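Local coordinates for beta 1-3 glucanase (Clostridium beijerinckii NCIMB 8052, PDB 5H4E), which probably hydrolyses beta-1,3-glucans through a catalytic domain of glycoside hydrolase family 64, at residues Ile26-Val31 with Ser85-Pro90; Gly94-Ile99 with Phe136-Met141. One frame throughout, in Å; residues are numbered along the deposited sequence.

Contact 1 joins two sheets face to face, and contact 2 is a strand pairing within one of them. The sheet they share contains strands 26-33 and 95-101 as antiparallel neighbours. The contact centres are about 9 Å apart. Two probable backbone hydrogen bonds tie them together: Arg96 N lies 2.7 Å from Val31 O, and Tyr98 N lies 2.9 Å from Ala29 O. Val31 CG2 also packs 3.7 Å from Tyr98 CE2. Along the chain, strand 86-92 of the opposing sheet is followed directly by strand 95-101, with a corner at Gly94. Met97 of contact 2 touches Trp28 and Ile30, the same side chains that face strand 86-92 in contact 1.

Contact 1: Ile26-Val31 with Ser85-Pro90; sequences IYWAIV and SYAYIP
Trp28 and Ile30 reach across to Ala87 and Ile89 from the facing strand. Ile30 is the side chain to follow. Its CB points toward strand 86-89. CG1 stands anti to the carbonyl carbon (chi1 -59°), while the CG2 branch stands anti to the backbone N and does not touch strand 86-89. The chain runs on extended to CD1, and this methyl does the touching. Ile30 CD1 meets Ala87 CB at 3.5 Å and Ile89 CG2 at 3.7 Å. The two isoleucine side chains cross at about a right angle.

Ala87 CB is shared. Ala87 CB also sits over one face of the Trp28 indole, 3.9 Å from the centroid of the six-membered ring, in a CH-pi contact. Ala87 CB is 3.6 Å from both Trp28 CH2 and Trp28 CZ3. Tyr86 O approaches the ring obliquely, 3.5 Å from Trp28 CZ2. The indole is held at its polar end by a hydrogen bond from Trp28 NE1 to Gln84 O. Leu11 of strand 9-16 also touches Ile30.

The strand axes lie 8.8 Å apart and run nearly parallel, at 7°. This is face-to-face packing of two beta sheets through an indole, an alanine methyl and two isoleucines, as in a beta sandwich.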
ATOM      1  N   ILE A  26      11.526   9.646 -16.754  1.00 21.90           N
ATOM      2  CA  ILE A  26      10.982   8.665 -15.822  1.00 22.43           C
ATOM      3  C   ILE A  26      12.133   8.004 -15.077  1.00 19.69           C
ATOM      4  O   ILE A  26      13.084   7.543 -15.698  1.00 21.48           O
ATOM      5  CB  ILE A  26      10.142   7.614 -16.560  1.00 20.48           C
ATOM      6  CG1 ILE A  26       8.950   8.288 -17.248  1.00 21.86           C
ATOM      7  CG2 ILE A  26       9.659   6.523 -15.593  1.00 22.19           C
ATOM      8  CD1 ILE A  26       8.160   7.341 -18.157  1.00 26.23           C
ATOM      9  N   TYR A  27      12.052   7.973 -13.751  1.00 18.52           N
ATOM     10  CA  TYR A  27      13.127   7.420 -12.934  1.00 20.59           C
ATOM     11  C   TYR A  27      12.649   6.250 -12.094  1.00 20.03           C
ATOM     12  O   TYR A  27      11.603   6.343 -11.471  1.00 18.25           O
ATOM     13  CB  TYR A  27      13.694   8.484 -12.007  1.00 21.11           C
ATOM     14  CG  TYR A  27      14.261   9.690 -12.716  1.00 21.46           C
ATOM     15  CD1 TYR A  27      15.641   9.868 -12.814  1.00 23.16           C
ATOM     16  CD2 TYR A  27      13.429  10.661 -13.273  1.00 23.32           C
ATOM     17  CE1 TYR A  27      16.180  10.970 -13.454  1.00 26.16           C
ATOM     18  CE2 TYR A  27      13.969  11.784 -13.924  1.00 25.58           C
ATOM     19  CZ  TYR A  27      15.347  11.924 -14.001  1.00 29.02           C
ATOM     20  OH  TYR A  27      15.913  13.016 -14.629  1.00 26.79           O
ATOM     21  N   TRP A  28      13.415   5.163 -12.048  1.00 15.37           N
ATOM     22  CA  TRP A  28      13.062   4.074 -11.143  1.00 19.91           C
ATOM     23  C   TRP A  28      14.206   3.675 -10.211  1.00 19.21           C
ATOM     24  O   TRP A  28      15.388   3.821 -10.549  1.00 19.15           O
ATOM     25  CB  TRP A  28      12.592   2.853 -11.931  1.00 15.58           C
ATOM     26  CG  TRP A  28      13.660   2.231 -12.768  1.00 19.90           C
ATOM     27  CD1 TRP A  28      13.942   2.509 -14.078  1.00 20.75           C
ATOM     28  CD2 TRP A  28      14.578   1.219 -12.368  1.00 19.38           C
ATOM     29  NE1 TRP A  28      14.978   1.728 -14.513  1.00 21.07           N
ATOM     30  CE2 TRP A  28      15.393   0.932 -13.479  1.00 20.92           C
ATOM     31  CE3 TRP A  28      14.797   0.524 -11.175  1.00 21.10           C
ATOM     32  CZ2 TRP A  28      16.407  -0.011 -13.432  1.00 19.31           C
ATOM     33  CZ3 TRP A  28      15.806  -0.415 -11.135  1.00 20.60           C
ATOM     34  CH2 TRP A  28      16.595  -0.675 -12.258  1.00 20.92           C
ATOM     35  N   ALA A  29      13.828   3.182  -9.036  1.00 17.96           N
ATOM     36  CA  ALA A  29      14.746   2.594  -8.070  1.00 18.74           C
ATOM     37  C   ALA A  29      14.012   1.477  -7.342  1.00 19.93           C
ATOM     38  O   ALA A  29      12.818   1.600  -7.072  1.00 18.16           O
ATOM     39  CB  ALA A  29      15.250   3.648  -7.074  1.00 18.01           C
ATOM     40  N   ILE A  30      14.700   0.379  -7.042  1.00 17.15           N
ATOM     41  CA  ILE A  30      14.101  -0.673  -6.210  1.00 18.99           C
ATOM     42  C   ILE A  30      14.865  -0.789  -4.899  1.00 20.22           C
ATOM     43  O   ILE A  30      16.078  -1.001  -4.901  1.00 20.80           O
ATOM     44  CB  ILE A  30      14.109  -2.044  -6.902  1.00 18.78           C
ATOM     45  CG1 ILE A  30      13.328  -1.977  -8.220  1.00 20.45           C
ATOM     46  CG2 ILE A  30      13.507  -3.106  -5.990  1.00 19.36           C
ATOM     47  CD1 ILE A  30      13.439  -3.260  -9.044  1.00 15.82           C
ATOM     48  N   VAL A  31      14.147  -0.667  -3.792  1.00 18.83           N
ATOM     49  CA  VAL A  31      14.736  -0.808  -2.475  1.00 19.42           C
ATOM     50  C   VAL A  31      14.001  -1.898  -1.716  1.00 22.92           C
ATOM     51  O   VAL A  31      12.800  -2.090  -1.897  1.00 23.65           O
ATOM     52  CB  VAL A  31      14.696   0.524  -1.703  1.00 20.00           C
ATOM     53  CG1 VAL A  31      15.549   1.553  -2.416  1.00 19.54           C
ATOM     54  CG2 VAL A  31      13.262   1.028  -1.581  1.00 21.75           C
ATOM     55  N   SER A  85      15.183   0.577 -19.167  1.00 19.52           N
ATOM     56  CA  SER A  85      13.740   0.701 -18.965  1.00 18.83           C
ATOM     57  C   SER A  85      13.170  -0.435 -18.125  1.00 21.39           C
ATOM     58  O   SER A  85      11.973  -0.472 -17.838  1.00 17.97           O
ATOM     59  CB  SER A  85      13.020   0.741 -20.312  1.00 20.14           C
ATOM     60  OG  SER A  85      13.182  -0.500 -20.999  1.00 20.33           O
ATOM     61  N   TYR A  86      14.034  -1.363 -17.742  1.00 20.36           N
ATOM     62  CA  TYR A  86      13.618  -2.557 -17.022  1.00 20.13           C
ATOM     63  C   TYR A  86      14.572  -2.820 -15.861  1.00 18.78           C
ATOM     64  O   TYR A  86      15.722  -2.378 -15.875  1.00 20.45           O
ATOM     65  CB  TYR A  86      13.583  -3.767 -17.959  1.00 20.67           C
ATOM     66  CG  TYR A  86      14.916  -3.975 -18.650  1.00 20.46           C
ATOM     67  CD1 TYR A  86      15.200  -3.333 -19.851  1.00 21.70           C
ATOM     68  CD2 TYR A  86      15.913  -4.764 -18.073  1.00 21.86           C
ATOM     69  CE1 TYR A  86      16.439  -3.489 -20.478  1.00 24.34           C
ATOM     70  CE2 TYR A  86      17.161  -4.925 -18.692  1.00 23.47           C
ATOM     71  CZ  TYR A  86      17.410  -4.287 -19.894  1.00 24.94           C
ATOM     72  OH  TYR A  86      18.626  -4.441 -20.518  1.00 27.40           O
ATOM     73  N   ALA A  87      14.083  -3.559 -14.874  1.00 18.42           N
ATOM     74  CA  ALA A  87      14.884  -4.020 -13.752  1.00 20.63           C
ATOM     75  C   ALA A  87      14.885  -5.547 -13.674  1.00 20.60           C
ATOM     76  O   ALA A  87      13.894  -6.195 -14.033  1.00 20.86           O
ATOM     77  CB  ALA A  87      14.354  -3.428 -12.460  1.00 18.63           C
ATOM     78  N   TYR A  88      15.999  -6.121 -13.232  1.00 19.09           N
ATOM     79  CA  TYR A  88      16.030  -7.535 -12.842  1.00 21.56           C
ATOM     80  C   TYR A  88      15.930  -7.633 -11.336  1.00 20.40           C
ATOM     81  O   TYR A  88      16.604  -6.882 -10.643  1.00 21.33           O
ATOM     82  CB  TYR A  88      17.322  -8.224 -13.289  1.00 21.37           C
ATOM     83  CG  TYR A  88      17.598  -8.204 -14.769  1.00 20.94           C
ATOM     84  CD1 TYR A  88      16.862  -9.002 -15.639  1.00 21.33           C
ATOM     85  CD2 TYR A  88      18.622  -7.420 -15.293  1.00 23.81           C
ATOM     86  CE1 TYR A  88      17.125  -9.012 -16.991  1.00 21.59           C
ATOM     87  CE2 TYR A  88      18.893  -7.418 -16.651  1.00 23.52           C
ATOM     88  CZ  TYR A  88      18.142  -8.222 -17.490  1.00 26.44           C
ATOM     89  OH  TYR A  88      18.384  -8.235 -18.836  1.00 28.90           O
ATOM     90  N   ILE A  89      15.101  -8.537 -10.813  1.00 18.46           N
ATOM     91  CA  ILE A  89      15.171  -8.830  -9.377  1.00 17.21           C
ATOM     92  C   ILE A  89      15.446 -10.302  -9.130  1.00 18.19           C
ATOM     93  O   ILE A  89      14.984 -11.169  -9.889  1.00 18.77           O
ATOM     94  CB  ILE A  89      13.869  -8.434  -8.594  1.00 17.97           C
ATOM     95  CG1 ILE A  89      12.639  -9.096  -9.200  1.00 17.12           C
ATOM     96  CG2 ILE A  89      13.689  -6.927  -8.563  1.00 18.62           C
ATOM     97  CD1 ILE A  89      11.461  -9.143  -8.241  1.00 17.59           C
ATOM     98  N   PRO A  90      16.227 -10.585  -8.076  1.00 21.33           N
ATOM     99  CA  PRO A  90      16.396 -11.928  -7.532  1.00 20.30           C
ATOM    100  C   PRO A  90      15.370 -12.094  -6.427  1.00 18.93           C
ATOM    101  O   PRO A  90      14.561 -11.177  -6.264  1.00 18.69           O
ATOM    102  CB  PRO A  90      17.816 -11.895  -6.981  1.00 20.67           C
ATOM    103  CG  PRO A  90      17.907 -10.508  -6.415  1.00 22.62           C
ATOM    104  CD  PRO A  90      17.075  -9.613  -7.353  1.00 19.27           C
TER

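Contact 2: Gly94-Ile99 with Phe136-Met141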
ATOM      1  N   GLY A  94      10.122  -7.357   1.220  1.00 18.58           N
ATOM      2  CA  GLY A  94       9.750  -6.005   1.605  1.00 24.22           C
ATOM      3  C   GLY A  94      10.217  -4.950   0.620  1.00 21.74           C
ATOM      4  O   GLY A  94      10.702  -3.891   1.014  1.00 22.63           O
ATOM      5  N   ALA A  95      10.086  -5.239  -0.671  1.00 20.87           N
ATOM      6  CA  ALA A  95      10.670  -4.367  -1.693  1.00 16.92           C
ATOM      7  C   ALA A  95       9.673  -3.345  -2.221  1.00 17.85           C
ATOM      8  O   ALA A  95       8.459  -3.603  -2.255  1.00 19.79           O
ATOM      9  CB  ALA A  95      11.228  -5.211  -2.851  1.00 19.05           C
ATOM     10  N   ARG A  96      10.189  -2.176  -2.598  1.00 19.55           N
ATOM     11  CA  ARG A  96       9.408  -1.154  -3.283  1.00 17.45           C
ATOM     12  C   ARG A  96      10.140  -0.686  -4.538  1.00 18.62           C
ATOM     13  O   ARG A  96      11.331  -0.362  -4.487  1.00 19.25           O
ATOM     14  CB  ARG A  96       9.155   0.043  -2.376  1.00 16.64           C
ATOM     15  CG  ARG A  96       8.317  -0.266  -1.164  1.00 20.98           C
ATOM     16  CD  ARG A  96       8.172   0.981  -0.337  1.00 24.32           C
ATOM     17  NE  ARG A  96       7.188   0.808   0.709  1.00 24.82           N
ATOM     18  CZ  ARG A  96       6.700   1.800   1.443  1.00 32.31           C
ATOM     19  NH1 ARG A  96       7.103   3.046   1.234  1.00 27.66           N
ATOM     20  NH2 ARG A  96       5.795   1.542   2.377  1.00 35.84           N
ATOM     21  N   MET A  97       9.430  -0.649  -5.661  1.00 16.28           N
ATOM     22  CA  MET A  97       9.967  -0.025  -6.861  1.00 16.32           C
ATOM     23  C   MET A  97       9.361   1.358  -7.005  1.00 15.77           C
ATOM     24  O   MET A  97       8.222   1.482  -7.437  1.00 16.33           O
ATOM     25  CB  MET A  97       9.671  -0.859  -8.114  1.00 17.16           C
ATOM     26  CG  MET A  97      10.253  -0.262  -9.395  1.00 15.90           C
ATOM     27  SD  MET A  97      10.088  -1.455 -10.748  1.00 19.44           S
ATOM     28  CE  MET A  97      11.100  -0.717 -12.025  1.00 17.11           C
ATOM     29  N   TYR A  98      10.111   2.390  -6.628  1.00 17.50           N
ATOM     30  CA  TYR A  98       9.640   3.766  -6.780  1.00 14.66           C
ATOM     31  C   TYR A  98       9.825   4.203  -8.224  1.00 16.00           C
ATOM     32  O   TYR A  98      10.892   4.014  -8.792  1.00 15.03           O
ATOM     33  CB  TYR A  98      10.414   4.738  -5.866  1.00 17.51           C
ATOM     34  CG  TYR A  98      10.155   4.583  -4.386  1.00 18.67           C
ATOM     35  CD1 TYR A  98       9.101   5.251  -3.775  1.00 23.68           C
ATOM     36  CD2 TYR A  98      10.991   3.807  -3.593  1.00 20.57           C
ATOM     37  CE1 TYR A  98       8.868   5.129  -2.424  1.00 20.38           C
ATOM     38  CE2 TYR A  98      10.763   3.673  -2.237  1.00 24.70           C
ATOM     39  CZ  TYR A  98       9.700   4.346  -1.657  1.00 23.46           C
ATOM     40  OH  TYR A  98       9.462   4.227  -0.308  1.00 28.55           O
ATOM     41  N   ILE A  99       8.788   4.794  -8.807  1.00 16.55           N
ATOM     42  CA  ILE A  99       8.859   5.299 -10.165  1.00 15.72           C
ATOM     43  C   ILE A  99       8.375   6.742 -10.146  1.00 19.24           C
ATOM     44  O   ILE A  99       7.211   6.998  -9.832  1.00 18.95           O
ATOM     45  CB  ILE A  99       8.020   4.449 -11.139  1.00 16.29           C
ATOM     46  CG1 ILE A  99       8.533   3.002 -11.133  1.00 18.76           C
ATOM     47  CG2 ILE A  99       8.094   5.034 -12.574  1.00 16.01           C
ATOM     48  CD1 ILE A  99       7.649   2.031 -11.876  1.00 15.90           C
ATOM     49  N   PHE A 136       5.064  10.707  -8.195  1.00 15.97           N
ATOM     50  CA  PHE A 136       5.639   9.372  -8.009  1.00 16.68           C
ATOM     51  C   PHE A 136       4.589   8.384  -7.526  1.00 18.83           C
ATOM     52  O   PHE A 136       3.579   8.774  -6.929  1.00 15.95           O
ATOM     53  CB  PHE A 136       6.808   9.413  -7.008  1.00 17.61           C
ATOM     54  CG  PHE A 136       6.383   9.620  -5.573  1.00 17.09           C
ATOM     55  CD1 PHE A 136       6.079   8.542  -4.759  1.00 17.74           C
ATOM     56  CD2 PHE A 136       6.304  10.901  -5.036  1.00 19.04           C
ATOM     57  CE1 PHE A 136       5.681   8.725  -3.447  1.00 20.15           C
ATOM     58  CE2 PHE A 136       5.914  11.093  -3.719  1.00 19.57           C
ATOM     59  CZ  PHE A 136       5.599  10.005  -2.923  1.00 19.47           C
ATOM     60  N   GLU A 137       4.842   7.109  -7.810  1.00 16.59           N
ATOM     61  CA  GLU A 137       4.128   5.985  -7.212  1.00 16.97           C
ATOM     62  C   GLU A 137       5.178   4.937  -6.856  1.00 17.86           C
ATOM     63  O   GLU A 137       6.353   5.091  -7.226  1.00 17.00           O
ATOM     64  CB  GLU A 137       3.084   5.398  -8.176  1.00 19.61           C
ATOM     65  CG  GLU A 137       2.053   6.398  -8.657  1.00 17.76           C
ATOM     66  CD  GLU A 137       0.949   6.674  -7.632  1.00 17.75           C
ATOM     67  OE1 GLU A 137       1.076   6.271  -6.450  1.00 18.16           O
ATOM     68  OE2 GLU A 137      -0.054   7.302  -8.019  1.00 17.15           O
ATOM     69  N   TRP A 138       4.786   3.891  -6.130  1.00 20.59           N
ATOM     70  CA  TRP A 138       5.648   2.712  -6.027  1.00 17.42           C
ATOM     71  C   TRP A 138       4.846   1.413  -6.166  1.00 16.49           C
ATOM     72  O   TRP A 138       3.666   1.348  -5.821  1.00 15.77           O
ATOM     73  CB  TRP A 138       6.462   2.716  -4.705  1.00 17.51           C
ATOM     74  CG  TRP A 138       5.680   2.471  -3.425  1.00 21.31           C
ATOM     75  CD1 TRP A 138       5.299   1.262  -2.919  1.00 20.13           C
ATOM     76  CD2 TRP A 138       5.243   3.454  -2.478  1.00 21.44           C
ATOM     77  NE1 TRP A 138       4.634   1.431  -1.731  1.00 18.03           N
ATOM     78  CE2 TRP A 138       4.579   2.767  -1.439  1.00 21.85           C
ATOM     79  CE3 TRP A 138       5.340   4.844  -2.411  1.00 25.30           C
ATOM     80  CZ2 TRP A 138       4.012   3.423  -0.343  1.00 25.87           C
ATOM     81  CZ3 TRP A 138       4.770   5.499  -1.320  1.00 31.82           C
ATOM     82  CH2 TRP A 138       4.110   4.785  -0.304  1.00 27.24           C
ATOM     83  N   ALA A 139       5.493   0.403  -6.739  1.00 15.06           N
ATOM     84  CA  ALA A 139       4.981  -0.967  -6.719  1.00 15.14           C
ATOM     85  C   ALA A 139       5.568  -1.671  -5.505  1.00 14.72           C
ATOM     86  O   ALA A 139       6.738  -1.448  -5.155  1.00 17.20           O
ATOM     87  CB  ALA A 139       5.351  -1.700  -8.002  1.00 15.52           C
ATOM     88  N   GLU A 140       4.769  -2.497  -4.832  1.00 16.48           N
ATOM     89  CA  GLU A 140       5.278  -3.290  -3.708  1.00 18.40           C
ATOM     90  C   GLU A 140       5.459  -4.734  -4.163  1.00 17.81           C
ATOM     91  O   GLU A 140       4.644  -5.239  -4.924  1.00 15.92           O
ATOM     92  CB  GLU A 140       4.322  -3.209  -2.512  1.00 17.83           C
ATOM     93  CG  GLU A 140       4.190  -1.776  -1.989  1.00 18.07           C
ATOM     94  CD  GLU A 140       3.172  -1.620  -0.882  1.00 20.34           C
ATOM     95  OE1 GLU A 140       2.189  -2.384  -0.849  1.00 21.65           O
ATOM     96  OE2 GLU A 140       3.347  -0.698  -0.060  1.00 23.47           O
ATOM     97  N   MET A 141       6.529  -5.398  -3.729  1.00 15.98           N
ATOM     98  CA  MET A 141       6.713  -6.786  -4.162  1.00 16.78           C
ATOM     99  C   MET A 141       7.591  -7.587  -3.223  1.00 18.58           C
ATOM    100  O   MET A 141       8.392  -7.035  -2.469  1.00 17.78           O
ATOM    101  CB  MET A 141       7.304  -6.841  -5.569  1.00 17.64           C
ATOM    102  CG  MET A 141       8.791  -6.687  -5.610  1.00 18.05           C
ATOM    103  SD  MET A 141       9.232  -5.665  -7.014  1.00 28.76           S
ATOM    104  CE  MET A 141       8.754  -4.102  -6.310  1.00 20.22           C
TER
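Arg96 lies flat on Trp138. The guanidinium and the indole are stacked with planes 13° apart, and Arg96 NH1 is 3.5 Å from Trp138 CZ2. The arginine chain is extended from CG to NE, which carries it alongside the indole. Arg96 CD makes a CH-pi contact over the five-membered ring of Trp138, 3.9 Å from its centroid. On the same sheet face, Tyr98 lies beside Trp138 with its ring turned 58° from the indole. Tyr98 CE1 comes within 3.5 Å of Trp138 CE3.

Hydrogen bonds fix both flat groups. Arg96 NH1 donates to Tyr98 OH at 3.1 Å, in the guanidinium plane. Trp138 NE1 donates to Glu140 OE2 at 3.0 Å, almost straight at 175°. It meets that oxygen on the anti side, well out of the carboxylate plane. Glu140 OE1 is held in turn by Asn151 ND2.

The other face carries Ala95, Met97, Ile99 and their partners. Met141 bends back, and its CE rests 3.8 Å from Met97 CB. Six backbone hydrogen bonds join the strands at the pairs Ala95-Met141, Met97-Ala139 and Ile99-Glu137. Glu137 turns its carboxylate away to Arg154, in a salt bridge, and to backbone amides of Cys159 and Tyr160.

Strand 95-101 lies between 136-144 and 26-33, bonded to the latter through Arg96-Val31 and Tyr98-Ala29, while Met97 and Ile99 touch strand 366-374 and Met97 also reaches strand 9-16.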